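Protein bicaudal C homolog 1 (Homo sapiens, PDB 6GY4) probably binds RNA through its KH domains, the first of which is of type I. Local coordinates at residues Asn41-Pro47 against Pro60-Ser65. Numbering follows the deposited sequence.
Sequences NTQIAWP and PHIKVS
In the three-stranded antiparallel sheet of this type I KH domain, strand 43-45 forms one edge and pairs with the central strand 61-65; the stretch that joins them, the variable loop in KH nomenclature, is mostly absent from the model, probably because it is flexible. Gln43 and Ser65 form a hydrogen-bonded pair: Gln43 N donates to Ser65 O (3.0 Å), and Ser65 N returns a bond to Gln43 O. At the next hydrogen-bonded pair, Lys63 N reaches Ala45 O at 2.7 Å, whereas the reciprocal bond from Ala45 N to Lys63 O is bent (130° at the hydrogen) and weak. Between these rungs lies the non-hydrogen-bonded pair Ile44 and Val64, where the CA of Ile44 approaches Lys63 O and that of Val64 approaches Gln43 O, each in a CA-H...O contact.

Ile44 and Val64 turn to the helix-covered face of the sheet, while Gln43, Ala45, Lys63 and Ser65 lie on the other. The chi1 of Ile44 (-55°) swings CG2 opposite the backbone N, and this methyl lies beside Ile62, 3.8 Å from its CD1; the same CG2 lies in plane at the edge of the Trp46 ring. The other branch of Ile62, CG2, meets Trp46 CB at 3.9 Å. Next to the Gln43-Ser65 rung, Val64 CG1 packs against Thr42 CB (3.8 Å), and Thr42 OG1 is hydrogen-bonded to the hydroxyl of Thr40. Towards the variable loop, the rings of Pro47 and Pro60 cross at a slant, with CG of Pro47 4.0 Å from CB of Pro60; Pro47 is poorly ordered, so this contact is less certain.

Helix 68-81 covers the apolar face, its Ile78 touching both Ile44 and Ile62, while Trp46 packs on Leu18 of helix 11-23 and Phe33 of helix 32-40. Along its other edge, strand 61-65 is hydrogen-bonded to strand 2-8, through Ile62 with Phe7 and Val64 with Glu5.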
loop_
_atom_site.group_PDB
_atom_site.type_symbol
_atom_site.label_atom_id
_atom_site.label_comp_id
_atom_site.label_asym_id
_atom_site.label_seq_id
_atom_site.Cartn_x
_atom_site.Cartn_y
_atom_site.Cartn_z
ATOM N N ASN A 41 -2.989 6.967 -8.372
ATOM C CA ASN A 41 -4.423 6.852 -8.647
ATOM C C ASN A 41 -4.910 5.429 -8.382
ATOM O O ASN A 41 -5.557 4.796 -9.219
ATOM C CB ASN A 41 -4.761 7.292 -10.072
ATOM C CG ASN A 41 -6.193 7.774 -10.199
ATOM O OD1 ASN A 41 -6.731 8.387 -9.277
ATOM N ND2 ASN A 41 -6.822 7.490 -11.335
ATOM N N THR A 42 -4.588 4.929 -7.191
ATOM C CA THR A 42 -4.930 3.576 -6.778
ATOM C C THR A 42 -5.712 3.628 -5.473
ATOM O O THR A 42 -5.790 4.664 -4.807
ATOM C CB THR A 42 -3.676 2.707 -6.615
ATOM O OG1 THR A 42 -2.781 3.328 -5.686
ATOM C CG2 THR A 42 -2.966 2.542 -7.948
ATOM N N GLN A 43 -6.295 2.487 -5.111
ATOM C CA GLN A 43 -7.085 2.344 -3.895
ATOM C C GLN A 43 -6.471 1.244 -3.041
ATOM O O GLN A 43 -6.299 0.116 -3.511
ATOM C CB GLN A 43 -8.546 2.013 -4.222
ATOM C CG GLN A 43 -9.196 2.975 -5.203
ATOM C CD GLN A 43 -10.459 3.606 -4.651
ATOM O OE1 GLN A 43 -10.936 3.233 -3.578
ATOM N NE2 GLN A 43 -11.006 4.571 -5.380
ATOM N N ILE A 44 -6.136 1.570 -1.796
ATOM C CA ILE A 44 -5.453 0.639 -0.907
ATOM C C ILE A 44 -6.403 0.227 0.210
ATOM O O ILE A 44 -7.211 1.026 0.697
ATOM C CB ILE A 44 -4.156 1.248 -0.335
ATOM C CG1 ILE A 44 -3.247 1.724 -1.469
ATOM C CG2 ILE A 44 -3.414 0.231 0.515
ATOM C CD1 ILE A 44 -2.010 2.441 -0.987
ATOM N N ALA A 45 -6.303 -1.038 0.614
ATOM C CA ALA A 45 -7.146 -1.584 1.667
ATOM C C ALA A 45 -6.332 -2.579 2.479
ATOM O O ALA A 45 -5.555 -3.351 1.916
ATOM C CB ALA A 45 -8.391 -2.258 1.083
ATOM N N TRP A 46 -6.514 -2.558 3.797
ATOM C CA TRP A 46 -5.764 -3.415 4.707
ATOM C C TRP A 46 -6.700 -3.936 5.791
ATOM O O TRP A 46 -7.647 -3.239 6.175
ATOM C CB TRP A 46 -4.564 -2.661 5.318
ATOM C CG TRP A 46 -4.879 -1.387 6.044
ATOM C CD1 TRP A 46 -5.283 -1.261 7.342
ATOM C CD2 TRP A 46 -4.764 -0.054 5.529
ATOM N NE1 TRP A 46 -5.449 0.064 7.660
ATOM C CE2 TRP A 46 -5.137 0.827 6.564
ATOM C CE3 TRP A 46 -4.395 0.479 4.290
ATOM C CZ2 TRP A 46 -5.151 2.211 6.398
ATOM C CZ3 TRP A 46 -4.410 1.853 4.127
ATOM C CH2 TRP A 46 -4.784 2.703 5.175
ATOM N N PRO A 47 -6.451 -5.162 6.321
ATOM C CA PRO A 47 -7.355 -6.008 7.116
ATOM C C PRO A 47 -8.686 -5.389 7.539
ATOM O O PRO A 47 -9.562 -6.120 8.007
ATOM C CB PRO A 47 -6.506 -6.325 8.358
ATOM C CG PRO A 47 -5.050 -6.111 7.910
ATOM C CD PRO A 47 -5.081 -5.675 6.467
ATOM N N PRO A 60 -0.356 -10.295 7.432
ATOM C CA PRO A 60 -1.606 -9.858 6.794
ATOM C C PRO A 60 -1.414 -9.431 5.347
ATOM O O PRO A 60 -0.287 -9.395 4.846
ATOM C CB PRO A 60 -2.039 -8.678 7.669
ATOM C CG PRO A 60 -0.749 -8.100 8.140
ATOM C CD PRO A 60 0.197 -9.259 8.321
ATOM N N HIS A 61 -2.510 -9.096 4.671
ATOM C CA HIS A 61 -2.492 -8.683 3.276
ATOM C C HIS A 61 -3.008 -7.257 3.147
ATOM O O HIS A 61 -3.819 -6.801 3.955
ATOM C CB HIS A 61 -3.354 -9.612 2.412
ATOM C CG HIS A 61 -2.860 -11.023 2.366
ATOM N ND1 HIS A 61 -1.827 -11.419 1.543
ATOM C CD2 HIS A 61 -3.251 -12.130 3.040
ATOM C CE1 HIS A 61 -1.603 -12.710 1.712
ATOM N NE2 HIS A 61 -2.454 -13.166 2.614
ATOM N N ILE A 62 -2.519 -6.545 2.132
ATOM C CA ILE A 62 -3.147 -5.306 1.701
ATOM C C ILE A 62 -3.579 -5.493 0.254
ATOM O O ILE A 62 -3.125 -6.405 -0.442
ATOM C CB ILE A 62 -2.239 -4.066 1.844
ATOM C CG1 ILE A 62 -1.190 -4.020 0.734
ATOM C CG2 ILE A 62 -1.604 -4.015 3.226
ATOM C CD1 ILE A 62 -0.912 -2.615 0.245
ATOM N N LYS A 63 -4.470 -4.615 -0.197
ATOM C CA LYS A 63 -5.146 -4.787 -1.477
ATOM C C LYS A 63 -5.107 -3.475 -2.247
ATOM O O LYS A 63 -5.589 -2.450 -1.754
ATOM C CB LYS A 63 -6.585 -5.255 -1.256
ATOM C CG LYS A 63 -7.469 -5.249 -2.482
ATOM C CD LYS A 63 -8.693 -6.115 -2.235
ATOM C CE LYS A 63 -9.923 -5.563 -2.927
ATOM N NZ LYS A 63 -10.450 -4.354 -2.237
ATOM N N VAL A 64 -4.539 -3.510 -3.451
ATOM C CA VAL A 64 -4.374 -2.327 -4.289
ATOM C C VAL A 64 -5.170 -2.528 -5.572
ATOM O O VAL A 64 -5.123 -3.606 -6.176
ATOM C CB VAL A 64 -2.893 -2.054 -4.606
ATOM C CG1 VAL A 64 -2.711 -0.618 -5.067
ATOM C CG2 VAL A 64 -2.025 -2.348 -3.393
ATOM N N SER A 65 -5.887 -1.485 -5.989
ATOM C CA SER A 65 -6.760 -1.543 -7.152
ATOM C C SER A 65 -6.491 -0.351 -8.058
ATOM O O SER A 65 -6.153 0.741 -7.590
ATOM C CB SER A 65 -8.239 -1.550 -6.737
ATOM O OG SER A 65 -8.469 -2.480 -5.692
#